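Local coordinates for uncharacterized protein lp_2219 (Lactobacillus plantarum, PDB 3HFQ), which is of unknown function but belongs to the lactonase family of seven-bladed beta-propellers, so a lactonase-like activity is possible though not established, at residues A244-H249 against D290-P295; G251-V256 against V266-A271; E297-V302 against A310-R315; Q279-E284 against G320-L325. The protein carries 1 engineered substitution. All blocks are in the same frame, centred on the assembly; numbering follows the deposited sequence.

Contact 1 (A244-H249 against D290-P295); sequences AIRLSH and DFDLDP
Arg246 reaches across to 290-293, and a turn at chi2 (-74°) brings its guanidinium down onto the backbone of that strand. Its NE gives a hydrogen bond to Phe291 O at 2.8 Å, in the carbonyl plane. NH2 adds a weak bond to the same oxygen. Asp292 stacks over one face of the guanidinium, the planes 17° apart, and its OD1 is 3.5 Å from Arg246 NE. That pair is charge alone, since no N-H points at the oxygen. Asp290 OD1 completes the salt-bridge network through a weak bond from Arg246 NH2 (3.1 Å). The two strands are the innermost ones of adjacent propeller blades and run almost parallel. The tight part lies along the aliphatic stem of Arg246 and beside Ala244. The Phe291 ring, set at 88° to the guanidinium, meets Arg246 CG with CE2 at 3.5 Å. Its CE1 touches Ala244 CB at 3.7 Å, with Ala244 O at the ring edge. At the guanidinium end water 1 accepts from Arg246 NH2 at 2.7 Å and donates to Asp290 OD2, which also takes the backbone N-H of Val337. Toward Ser248 the fit is looser: Leu293 CD2 stays 4.1 Å from Ser248 CA.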
loop_
_atom_site.group_PDB
_atom_site.type_symbol
_atom_site.label_atom_id
_atom_site.label_comp_id
_atom_site.label_asym_id
_atom_site.label_seq_id
_atom_site.Cartn_x
_atom_site.Cartn_y
_atom_site.Cartn_z
ATOM N N ALA A 244 4.212 -1.840 4.560
ATOM C CA ALA A 244 4.360 -1.079 3.325
ATOM C C ALA A 244 5.771 -1.147 2.769
ATOM O O ALA A 244 6.733 -1.331 3.514
ATOM C CB ALA A 244 3.968 0.372 3.562
ATOM N N ILE A 245 5.889 -0.995 1.455
ATOM C CA ILE A 245 7.190 -1.027 0.800
ATOM C C ILE A 245 7.207 0.033 -0.303
ATOM O O ILE A 245 6.280 0.121 -1.109
ATOM C CB ILE A 245 7.489 -2.447 0.236
ATOM C CG1 ILE A 245 8.902 -2.499 -0.350
ATOM C CG2 ILE A 245 6.447 -2.840 -0.796
ATOM C CD1 ILE A 245 9.400 -3.922 -0.586
ATOM N N ARG A 246 8.254 0.854 -0.314
ATOM C CA ARG A 246 8.377 1.937 -1.292
ATOM C C ARG A 246 9.765 1.985 -1.920
ATOM O O ARG A 246 10.742 1.557 -1.317
ATOM C CB ARG A 246 8.115 3.282 -0.616
ATOM C CG ARG A 246 6.822 3.355 0.173
ATOM C CD ARG A 246 5.611 3.441 -0.739
ATOM N NE ARG A 246 4.404 3.703 0.037
ATOM C CZ ARG A 246 3.185 3.798 -0.481
ATOM N NH1 ARG A 246 3.003 3.651 -1.789
ATOM N NH2 ARG A 246 2.150 4.049 0.313
ATOM N N LEU A 247 9.850 2.535 -3.125
ATOM C CA LEU A 247 11.126 2.643 -3.821
ATOM C C LEU A 247 11.292 4.076 -4.311
ATOM O O LEU A 247 10.351 4.668 -4.837
ATOM C CB LEU A 247 11.150 1.682 -5.011
ATOM C CG LEU A 247 12.448 1.542 -5.809
ATOM C CD1 LEU A 247 13.504 0.836 -4.965
ATOM C CD2 LEU A 247 12.172 0.743 -7.078
ATOM N N SER A 248 12.483 4.638 -4.134
ATOM C CA SER A 248 12.728 6.007 -4.584
ATOM C C SER A 248 12.577 6.077 -6.101
ATOM O O SER A 248 12.717 5.068 -6.791
ATOM C CB SER A 248 14.129 6.467 -4.164
ATOM O OG SER A 248 15.127 5.597 -4.659
ATOM N N HIS A 249 12.288 7.270 -6.612
ATOM C CA HIS A 249 12.093 7.476 -8.043
ATOM C C HIS A 249 13.292 7.036 -8.882
ATOM O O HIS A 249 13.126 6.542 -9.996
ATOM C CB HIS A 249 11.796 8.951 -8.326
ATOM C CG HIS A 249 11.324 9.216 -9.721
ATOM N ND1 HIS A 249 10.051 8.887 -10.151
ATOM C CD2 HIS A 249 11.949 9.760 -10.788
ATOM C CE1 HIS A 249 9.921 9.220 -11.419
ATOM N NE2 HIS A 249 11.056 9.752 -11.834
ATOM N N ASP A 290 1.671 2.124 7.188
ATOM C CA ASP A 290 1.932 2.753 5.896
ATOM C C ASP A 290 2.796 3.996 6.046
ATOM O O ASP A 290 2.883 4.585 7.124
ATOM C CB ASP A 290 0.618 3.114 5.187
ATOM C CG ASP A 290 0.815 3.412 3.704
ATOM O OD1 ASP A 290 1.782 2.887 3.113
ATOM O OD2 ASP A 290 -0.007 4.154 3.120
ATOM N N PHE A 291 3.431 4.378 4.947
ATOM C CA PHE A 291 4.297 5.546 4.889
ATOM C C PHE A 291 4.588 5.771 3.414
ATOM O O PHE A 291 4.268 4.925 2.586
ATOM C CB PHE A 291 5.624 5.274 5.614
ATOM C CG PHE A 291 6.535 4.314 4.883
ATOM C CD1 PHE A 291 6.361 2.935 4.999
ATOM C CD2 PHE A 291 7.536 4.793 4.037
ATOM C CE1 PHE A 291 7.163 2.050 4.283
ATOM C CE2 PHE A 291 8.346 3.912 3.313
ATOM C CZ PHE A 291 8.156 2.536 3.438
ATOM N N ASP A 292 5.185 6.911 3.086
ATOM C CA ASP A 292 5.564 7.183 1.707
ATOM C C ASP A 292 6.479 8.391 1.640
ATOM O O ASP A 292 6.509 9.211 2.559
ATOM C CB ASP A 292 4.333 7.421 0.823
ATOM C CG ASP A 292 4.648 7.286 -0.665
ATOM O OD1 ASP A 292 5.756 6.805 -1.004
ATOM O OD2 ASP A 292 3.787 7.646 -1.498
ATOM N N LEU A 293 7.247 8.476 0.560
ATOM C CA LEU A 293 8.133 9.607 0.346
ATOM C C LEU A 293 7.227 10.685 -0.224
ATOM O O LEU A 293 6.215 10.369 -0.850
ATOM C CB LEU A 293 9.217 9.265 -0.685
ATOM C CG LEU A 293 10.397 8.376 -0.277
ATOM C CD1 LEU A 293 9.915 6.986 0.110
ATOM C CD2 LEU A 293 11.371 8.294 -1.448
ATOM N N ASP A 294 7.568 11.949 -0.003
ATOM C CA ASP A 294 6.750 13.030 -0.539
ATOM C C ASP A 294 7.142 13.181 -2.011
ATOM O O ASP A 294 8.105 12.563 -2.462
ATOM C CB ASP A 294 7.016 14.328 0.225
ATOM C CG ASP A 294 8.326 14.976 -0.166
ATOM O OD1 ASP A 294 9.376 14.307 -0.072
ATOM O OD2 ASP A 294 8.300 16.157 -0.566
ATOM N N PRO A 295 6.400 13.995 -2.780
ATOM C CA PRO A 295 6.717 14.184 -4.201
ATOM C C PRO A 295 8.147 14.636 -4.507
ATOM O O PRO A 295 8.723 14.230 -5.519
ATOM C CB PRO A 295 5.670 15.199 -4.649
ATOM C CG PRO A 295 4.483 14.818 -3.804
ATOM C CD PRO A 295 5.125 14.653 -2.442
HETATM O O HOH W 1 -0.489 4.590 0.508
#

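Contact 2 (G251-V256 against V266-A271); sequences GHFLYV and VFAVTA
The Phe267 ring has Leu254 O and Val256 CG1 at its edge, the methyl 3.9 Å from CE1. The Tyr255 ring runs beside Val266, both side chains pointing the same way, and Val266 CG1 meets Tyr255 CE2 obliquely at 3.5 Å. The Phe253 ring is also met obliquely, with its CE1 4.2 Å from Ala268 CB. These rings sit on an antiparallel pair, the two middle strands of one propeller blade. Phe253, Tyr255, Val266 and Ala268 share one face; Leu254 and Phe267 are on the other. Leu254 and Phe267 form the hydrogen-bonded pair: Leu254 N to Phe267 O and Phe267 N to Leu254 O are both 2.8 Å. Val269 N donates to His252 O in a third backbone bond. Tyr255 CG lies beside its own backbone N (chi1 -57°), and the ring carries OH out to Gly320 O and Arg315 NE of the next blade. A phenylalanine in place of Tyr255 would probably keep the packing on Val266 but leave Gly320 O and Arg315 NE without this hydroxyl partner. The backbone bonds thus bind the strands within the blade, while one phenol makes a polar link beyond it.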
loop_
_atom_site.group_PDB
_atom_site.type_symbol
_atom_site.label_atom_id
_atom_site.label_comp_id
_atom_site.label_asym_id
_atom_site.label_seq_id
_atom_site.Cartn_x
_atom_site.Cartn_y
_atom_site.Cartn_z
ATOM N N GLY A 251 15.162 4.657 -8.122
ATOM C CA GLY A 251 15.303 3.221 -7.938
ATOM C C GLY A 251 16.497 2.777 -7.106
ATOM O O GLY A 251 16.797 1.588 -7.043
ATOM N N HIS A 252 17.163 3.721 -6.446
ATOM C CA HIS A 252 18.346 3.413 -5.646
ATOM C C HIS A 252 18.097 2.989 -4.205
ATOM O O HIS A 252 18.940 2.322 -3.598
ATOM C CB HIS A 252 19.287 4.619 -5.640
ATOM C CG HIS A 252 19.857 4.940 -6.986
ATOM N ND1 HIS A 252 20.050 6.240 -7.419
ATOM C CD2 HIS A 252 20.298 4.146 -7.983
ATOM C CE1 HIS A 252 20.584 6.221 -8.625
ATOM N NE2 HIS A 252 20.746 4.960 -8.993
ATOM N N PHE A 253 16.954 3.374 -3.647
ATOM C CA PHE A 253 16.668 3.032 -2.263
ATOM C C PHE A 253 15.291 2.431 -2.027
ATOM O O PHE A 253 14.285 2.933 -2.530
ATOM C CB PHE A 253 16.867 4.275 -1.396
ATOM C CG PHE A 253 18.280 4.784 -1.407
ATOM C CD1 PHE A 253 19.268 4.142 -0.672
ATOM C CD2 PHE A 253 18.635 5.869 -2.202
ATOM C CE1 PHE A 253 20.594 4.569 -0.730
ATOM C CE2 PHE A 253 19.960 6.306 -2.269
ATOM C CZ PHE A 253 20.939 5.654 -1.532
ATOM N N LEU A 254 15.268 1.346 -1.256
ATOM C CA LEU A 254 14.036 0.637 -0.926
ATOM C C LEU A 254 13.714 0.846 0.552
ATOM O O LEU A 254 14.607 0.822 1.402
ATOM C CB LEU A 254 14.199 -0.860 -1.208
ATOM C CG LEU A 254 12.964 -1.763 -1.093
ATOM C CD1 LEU A 254 12.006 -1.477 -2.252
ATOM C CD2 LEU A 254 13.395 -3.219 -1.135
ATOM N N TYR A 255 12.437 1.053 0.856
ATOM C CA TYR A 255 12.010 1.269 2.232
ATOM C C TYR A 255 10.878 0.312 2.604
ATOM O O TYR A 255 10.027 0.003 1.773
ATOM C CB TYR A 255 11.538 2.722 2.418
ATOM C CG TYR A 255 12.576 3.767 2.045
ATOM C CD1 TYR A 255 12.877 4.037 0.709
ATOM C CD2 TYR A 255 13.292 4.447 3.030
ATOM C CE1 TYR A 255 13.877 4.950 0.365
ATOM C CE2 TYR A 255 14.293 5.360 2.698
ATOM C CZ TYR A 255 14.582 5.605 1.364
ATOM O OH TYR A 255 15.607 6.467 1.025
ATOM N N VAL A 256 10.879 -0.166 3.846
ATOM C CA VAL A 256 9.816 -1.054 4.310
ATOM C C VAL A 256 9.498 -0.738 5.771
ATOM O O VAL A 256 10.392 -0.385 6.541
ATOM C CB VAL A 256 10.215 -2.551 4.165
ATOM C CG1 VAL A 256 11.388 -2.884 5.071
ATOM C CG2 VAL A 256 9.023 -3.442 4.484
ATOM N N VAL A 266 15.798 0.790 5.729
ATOM C CA VAL A 266 16.237 1.330 4.453
ATOM C C VAL A 266 17.272 0.425 3.805
ATOM O O VAL A 266 18.245 0.012 4.450
ATOM C CB VAL A 266 16.863 2.724 4.639
ATOM C CG1 VAL A 266 17.131 3.358 3.287
ATOM C CG2 VAL A 266 15.942 3.598 5.484
ATOM N N PHE A 267 17.061 0.126 2.527
ATOM C CA PHE A 267 17.972 -0.730 1.774
ATOM C C PHE A 267 18.491 -0.028 0.533
ATOM O O PHE A 267 17.754 0.694 -0.141
ATOM C CB PHE A 267 17.273 -2.014 1.308
ATOM C CG PHE A 267 16.806 -2.904 2.419
ATOM C CD1 PHE A 267 15.622 -2.633 3.099
ATOM C CD2 PHE A 267 17.541 -4.035 2.768
ATOM C CE1 PHE A 267 15.173 -3.473 4.108
ATOM C CE2 PHE A 267 17.101 -4.885 3.777
ATOM C CZ PHE A 267 15.914 -4.605 4.448
ATOM N N ALA A 268 19.765 -0.249 0.232
ATOM C CA ALA A 268 20.363 0.312 -0.966
ATOM C C ALA A 268 20.172 -0.767 -2.028
ATOM O O ALA A 268 20.458 -1.944 -1.777
ATOM C CB ALA A 268 21.849 0.577 -0.744
ATOM N N VAL A 269 19.663 -0.381 -3.194
ATOM C CA VAL A 269 19.456 -1.331 -4.281
ATOM C C VAL A 269 20.680 -1.267 -5.180
ATOM O O VAL A 269 21.027 -0.201 -5.684
ATOM C CB VAL A 269 18.220 -0.972 -5.141
ATOM C CG1 VAL A 269 18.018 -2.032 -6.209
ATOM C CG2 VAL A 269 16.981 -0.853 -4.270
ATOM N N THR A 270 21.337 -2.401 -5.377
ATOM C CA THR A 270 22.515 -2.423 -6.222
ATOM C C THR A 270 22.304 -3.328 -7.428
ATOM O O THR A 270 21.169 -3.555 -7.843
ATOM C CB THR A 270 23.765 -2.849 -5.416
ATOM O OG1 THR A 270 23.537 -4.120 -4.791
ATOM C CG2 THR A 270 24.063 -1.808 -4.336
ATOM N N ALA A 271 23.394 -3.843 -7.985
ATOM C CA ALA A 271 23.332 -4.698 -9.164
ATOM C C ALA A 271 22.347 -5.864 -9.103
ATOM O O ALA A 271 22.220 -6.543 -8.088
ATOM C CB ALA A 271 24.725 -5.227 -9.488
#

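Contact 3 (E297-V302 against A310-R315); sequences EAFVVV and ATLYAR
Val302 and Thr311 stand side by side and point the same way, with Val302 CG1 3.6 Å from Thr311 CB. The same methyl meets Tyr313 CE1 at 3.6 Å, the valine slanting across the phenol. CG1 is set between the backbone N and the carbonyl carbon (chi1 58°), and from there it touches both neighbours. Thr311 CG2 lies over one face of the Tyr313 ring, offset toward the rim. Val300 O comes at the ring edge, and Val300 CG1 packs near CD1. On the opposite face of the sheet Val301 and Leu312 are angled across each other, CG2 to CD1 at 3.7 Å. Leu312 CD1 also reaches Phe299 CB. The Phe299 ring has Tyr313 O at its edge, 3.4 Å from CD1. The two segments form a beta hairpin, strands 299-304 and 309-315, which are the middle pair of a four-stranded propeller blade. Val300 pairs with Tyr313, and Val302 with Thr311, each by two backbone hydrogen bonds. At the far end Arg315 stretches fully from CG to NE, its CG opposite the backbone N (chi1 169°). This carries NH1 to Glu297 O at 2.9 Å, in the plane of both guanidinium and carbonyl. Its NE bonds to Tyr255 OH of the preceding blade. The Glu297 carboxylate is near in charge only, and its OE2 accepts from His249 N. Tyr313 OH is bonded to Ser282 O, and Thr311 OG1 to Thr283 O.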
loop_
_atom_site.group_PDB
_atom_site.type_symbol
_atom_site.label_atom_id
_atom_site.label_comp_id
_atom_site.label_asym_id
_atom_site.label_seq_id
_atom_site.Cartn_x
_atom_site.Cartn_y
_atom_site.Cartn_z
ATOM N N GLU A 297 10.617 13.917 -2.673
ATOM C CA GLU A 297 11.421 12.804 -2.177
ATOM C C GLU A 297 12.497 13.249 -1.195
ATOM O O GLU A 297 13.467 12.532 -0.954
ATOM C CB GLU A 297 12.048 12.018 -3.336
ATOM C CG GLU A 297 11.022 11.345 -4.240
ATOM C CD GLU A 297 11.532 10.052 -4.857
ATOM O OE1 GLU A 297 12.716 9.996 -5.245
ATOM O OE2 GLU A 297 10.739 9.093 -4.964
ATOM N N ALA A 298 12.312 14.432 -0.618
ATOM C CA ALA A 298 13.256 14.957 0.363
ATOM C C ALA A 298 12.697 14.692 1.759
ATOM O O ALA A 298 13.316 15.037 2.767
ATOM C CB ALA A 298 13.457 16.454 0.149
ATOM N N PHE A 299 11.524 14.068 1.806
ATOM C CA PHE A 299 10.863 13.759 3.069
ATOM C C PHE A 299 10.132 12.423 3.024
ATOM O O PHE A 299 9.848 11.891 1.951
ATOM C CB PHE A 299 9.829 14.837 3.402
ATOM C CG PHE A 299 10.398 16.218 3.513
ATOM C CD1 PHE A 299 10.940 16.668 4.712
ATOM C CD2 PHE A 299 10.396 17.072 2.414
ATOM C CE1 PHE A 299 11.472 17.952 4.814
ATOM C CE2 PHE A 299 10.926 18.357 2.505
ATOM C CZ PHE A 299 11.463 18.798 3.705
ATOM N N VAL A 300 9.830 11.901 4.208
ATOM C CA VAL A 300 9.072 10.667 4.351
ATOM C C VAL A 300 8.097 10.891 5.498
ATOM O O VAL A 300 8.458 11.478 6.520
ATOM C CB VAL A 300 9.954 9.457 4.711
ATOM C CG1 VAL A 300 9.064 8.271 5.093
ATOM C CG2 VAL A 300 10.841 9.082 3.529
ATOM N N VAL A 301 6.859 10.456 5.310
ATOM C CA VAL A 301 5.840 10.575 6.346
ATOM C C VAL A 301 5.326 9.174 6.634
ATOM O O VAL A 301 5.004 8.428 5.714
ATOM C CB VAL A 301 4.657 11.464 5.885
ATOM C CG1 VAL A 301 3.502 11.363 6.881
ATOM C CG2 VAL A 301 5.116 12.903 5.766
ATOM N N VAL A 302 5.273 8.814 7.911
ATOM C CA VAL A 302 4.786 7.505 8.319
ATOM C C VAL A 302 3.673 7.711 9.338
ATOM O O VAL A 302 3.684 8.693 10.080
ATOM C CB VAL A 302 5.909 6.658 8.985
ATOM C CG1 VAL A 302 6.465 7.387 10.193
ATOM C CG2 VAL A 302 5.363 5.288 9.406
ATOM N N ALA A 310 1.595 10.556 13.537
ATOM C CA ALA A 310 2.345 10.517 12.295
ATOM C C ALA A 310 3.720 11.100 12.592
ATOM O O ALA A 310 3.878 11.896 13.521
ATOM C CB ALA A 310 1.636 11.340 11.224
ATOM N N THR A 311 4.707 10.699 11.804
ATOM C CA THR A 311 6.075 11.164 11.996
ATOM C C THR A 311 6.655 11.654 10.680
ATOM O O THR A 311 6.438 11.043 9.630
ATOM C CB THR A 311 6.960 10.028 12.546
ATOM O OG1 THR A 311 6.386 9.526 13.760
ATOM C CG2 THR A 311 8.372 10.530 12.831
ATOM N N LEU A 312 7.388 12.761 10.743
ATOM C CA LEU A 312 8.009 13.346 9.560
ATOM C C LEU A 312 9.522 13.189 9.614
ATOM O O LEU A 312 10.145 13.484 10.637
ATOM C CB LEU A 312 7.672 14.840 9.460
ATOM C CG LEU A 312 8.388 15.601 8.335
ATOM C CD1 LEU A 312 7.864 15.135 6.985
ATOM C CD2 LEU A 312 8.167 17.097 8.489
ATOM N N TYR A 313 10.102 12.726 8.510
ATOM C CA TYR A 313 11.549 12.558 8.402
ATOM C C TYR A 313 12.079 13.371 7.243
ATOM O O TYR A 313 11.361 13.649 6.283
ATOM C CB TYR A 313 11.958 11.117 8.078
ATOM C CG TYR A 313 11.484 10.051 9.012
ATOM C CD1 TYR A 313 10.331 9.322 8.731
ATOM C CD2 TYR A 313 12.231 9.705 10.139
ATOM C CE1 TYR A 313 9.927 8.279 9.548
ATOM C CE2 TYR A 313 11.834 8.665 10.967
ATOM C CZ TYR A 313 10.687 7.949 10.657
ATOM O OH TYR A 313 10.299 6.895 11.444
ATOM N N ALA A 314 13.351 13.732 7.335
ATOM C CA ALA A 314 14.018 14.420 6.257
ATOM C C ALA A 314 14.725 13.236 5.600
ATOM O O ALA A 314 15.132 12.301 6.291
ATOM C CB ALA A 314 15.040 15.410 6.795
ATOM N N ARG A 315 14.851 13.257 4.282
ATOM C CA ARG A 315 15.514 12.172 3.570
ATOM C C ARG A 315 16.635 12.729 2.698
ATOM O O ARG A 315 16.404 13.624 1.891
ATOM C CB ARG A 315 14.506 11.423 2.688
ATOM C CG ARG A 315 15.154 10.436 1.713
ATOM C CD ARG A 315 14.123 9.712 0.842
ATOM N NE ARG A 315 14.769 8.763 -0.061
ATOM C CZ ARG A 315 15.286 9.077 -1.246
ATOM N NH1 ARG A 315 15.230 10.323 -1.701
ATOM N NH2 ARG A 315 15.884 8.140 -1.971
#

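Contact 4 (Q279-E284 against G320-L325); sequences QQISTE and GKLSLL
Two hydrogen bonds join the amide of Gln279 to the backbone of Leu322. Gln279 OE1 accepts from Leu322 N at 2.7 Å, in the carbonyl plane and on a lone pair, and the bond is nearly straight (172°). Gln279 NE2 donates to Leu322 O at 2.9 Å, and that oxygen lies close to the plane of the amide. One side chain thus serves both the N-H and the C=O of a single residue, which holds its amide against turning. The extended chain, with CG opposite the backbone N (chi1 176°), carries the amide this far. With the Gln279 side chain cut back to an alanine here, Leu322 N and O would probably lose both these partners, and a gap would be likely to open between the strands. The strands concerned are the outermost ones of two adjacent propeller blades. They run in nearly the same direction, 14° apart, but their axes come no closer than 8.3 Å, so side chains bridge the space. There is one apolar side-chain pair, Ile281 CG2 to Leu322 CD1 at 4.1 Å, crossing at about a right angle. Other contacts are of carbon with oxygen: Ile281 CD1 on Leu322 O, and Lys321 CB on Gln279 OE1. At the rim Glu284 slants across Leu324, with OE2 4.0 Å from CD2. Its other carboxylate oxygen has a long, weak ion pair with Lys327. Within 279-284, Ser282 OG accepts from Glu284 N at 3.0 Å, an ST turn just where the strand finishes.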
loop_
_atom_site.group_PDB
_atom_site.type_symbol
_atom_site.label_atom_id
_atom_site.label_comp_id
_atom_site.label_asym_id
_atom_site.label_seq_id
_atom_site.Cartn_x
_atom_site.Cartn_y
_atom_site.Cartn_z
ATOM N N GLN A 279 19.975 1.188 7.116
ATOM C CA GLN A 279 19.405 1.917 8.246
ATOM C C GLN A 279 18.094 1.347 8.794
ATOM O O GLN A 279 17.267 0.819 8.054
ATOM C CB GLN A 279 19.190 3.396 7.875
ATOM C CG GLN A 279 18.499 4.219 8.974
ATOM C CD GLN A 279 18.299 5.685 8.608
ATOM O OE1 GLN A 279 17.991 6.018 7.463
ATOM N NE2 GLN A 279 18.451 6.567 9.591
ATOM N N GLN A 280 17.940 1.456 10.111
ATOM C CA GLN A 280 16.742 1.035 10.831
ATOM C C GLN A 280 16.413 2.256 11.689
ATOM O O GLN A 280 17.205 2.634 12.551
ATOM C CB GLN A 280 17.032 -0.162 11.745
ATOM C CG GLN A 280 17.156 -1.514 11.048
ATOM C CD GLN A 280 15.815 -2.155 10.732
ATOM O OE1 GLN A 280 15.757 -3.302 10.279
ATOM N NE2 GLN A 280 14.728 -1.420 10.966
ATOM N N ILE A 281 15.266 2.885 11.450
ATOM C CA ILE A 281 14.898 4.071 12.219
ATOM C C ILE A 281 13.485 3.974 12.780
ATOM O O ILE A 281 12.539 3.635 12.070
ATOM C CB ILE A 281 15.046 5.349 11.354
ATOM C CG1 ILE A 281 14.753 6.594 12.195
ATOM C CG2 ILE A 281 14.128 5.268 10.137
ATOM C CD1 ILE A 281 15.185 7.890 11.535
ATOM N N SER A 282 13.351 4.259 14.072
ATOM C CA SER A 282 12.058 4.190 14.737
ATOM C C SER A 282 11.020 5.085 14.074
ATOM O O SER A 282 11.346 6.163 13.575
ATOM C CB SER A 282 12.205 4.594 16.207
ATOM O OG SER A 282 10.940 4.664 16.844
ATOM N N THR A 283 9.768 4.631 14.075
ATOM C CA THR A 283 8.675 5.407 13.503
ATOM C C THR A 283 8.038 6.292 14.580
ATOM O O THR A 283 7.068 7.001 14.321
ATOM C CB THR A 283 7.598 4.490 12.881
ATOM O OG1 THR A 283 7.082 3.594 13.874
ATOM C CG2 THR A 283 8.196 3.681 11.733
ATOM N N GLU A 284 8.604 6.251 15.786
ATOM C CA GLU A 284 8.119 7.049 16.915
ATOM C C GLU A 284 6.649 6.789 17.245
ATOM O O GLU A 284 5.894 7.712 17.574
ATOM C CB GLU A 284 8.319 8.540 16.636
ATOM C CG GLU A 284 9.762 8.964 16.378
ATOM C CD GLU A 284 10.714 8.569 17.498
ATOM O OE1 GLU A 284 10.279 8.506 18.670
ATOM O OE2 GLU A 284 11.903 8.336 17.207
ATOM N N GLY A 320 20.026 8.388 0.796
ATOM C CA GLY A 320 18.769 7.699 1.039
ATOM C C GLY A 320 18.402 7.547 2.506
ATOM O O GLY A 320 17.306 7.089 2.832
ATOM N N LYS A 321 19.302 7.938 3.401
ATOM C CA LYS A 321 19.033 7.805 4.828
ATOM C C LYS A 321 18.052 8.838 5.379
ATOM O O LYS A 321 17.864 9.913 4.807
ATOM C CB LYS A 321 20.345 7.823 5.615
ATOM C CG LYS A 321 21.219 6.607 5.307
ATOM C CD LYS A 321 22.411 6.494 6.244
ATOM C CE LYS A 321 23.185 5.211 5.974
ATOM N NZ LYS A 321 24.355 5.052 6.886
ATOM N N LEU A 322 17.430 8.495 6.502
ATOM C CA LEU A 322 16.434 9.359 7.126
ATOM C C LEU A 322 16.850 9.898 8.492
ATOM O O LEU A 322 17.703 9.326 9.172
ATOM C CB LEU A 322 15.121 8.580 7.281
ATOM C CG LEU A 322 14.633 7.773 6.069
ATOM C CD1 LEU A 322 13.410 6.943 6.464
ATOM C CD2 LEU A 322 14.307 8.707 4.914
ATOM N N SER A 323 16.236 11.008 8.884
ATOM C CA SER A 323 16.493 11.615 10.184
ATOM C C SER A 323 15.204 12.282 10.646
ATOM O O SER A 323 14.513 12.942 9.865
ATOM C CB SER A 323 17.639 12.635 10.107
ATOM O OG SER A 323 17.301 13.751 9.307
ATOM N N LEU A 324 14.881 12.088 11.921
ATOM C CA LEU A 324 13.668 12.639 12.510
ATOM C C LEU A 324 13.564 14.162 12.459
ATOM O O LEU A 324 14.528 14.871 12.741
ATOM C CB LEU A 324 13.553 12.176 13.966
ATOM C CG LEU A 324 12.337 12.637 14.773
ATOM C CD1 LEU A 324 11.065 12.125 14.117
ATOM C CD2 LEU A 324 12.442 12.122 16.202
ATOM N N LEU A 325 12.379 14.655 12.104
ATOM C CA LEU A 325 12.123 16.092 12.053
ATOM C C LEU A 325 11.007 16.441 13.028
ATOM O O LEU A 325 11.123 17.380 13.815
ATOM C CB LEU A 325 11.713 16.533 10.643
ATOM C CG LEU A 325 12.823 16.702 9.603
ATOM C CD1 LEU A 325 12.201 17.099 8.269
ATOM C CD2 LEU A 325 13.813 17.774 10.070
#

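Contacts 1 and 4 join the same two neighbouring blades, at their innermost and outermost strands. Contacts 2 and 3 lie within those blades, each between the two middle strands. Contacts 1 and 3 are buried, contact 2 partly so, and contact 4 is at the surface. The chemistry follows the place. Inside a blade, backbone hydrogen bonds and apolar pairs dominate. Between blades, side chains do the work: a charged network in contact 1, a neutral amide on a peptide in contact 4. Tyrosine hydroxyls tie contacts 2, 3 and 4 together; contact 1 meets contact 2 through backbone bonds and contact 3 through His249 and Glu297.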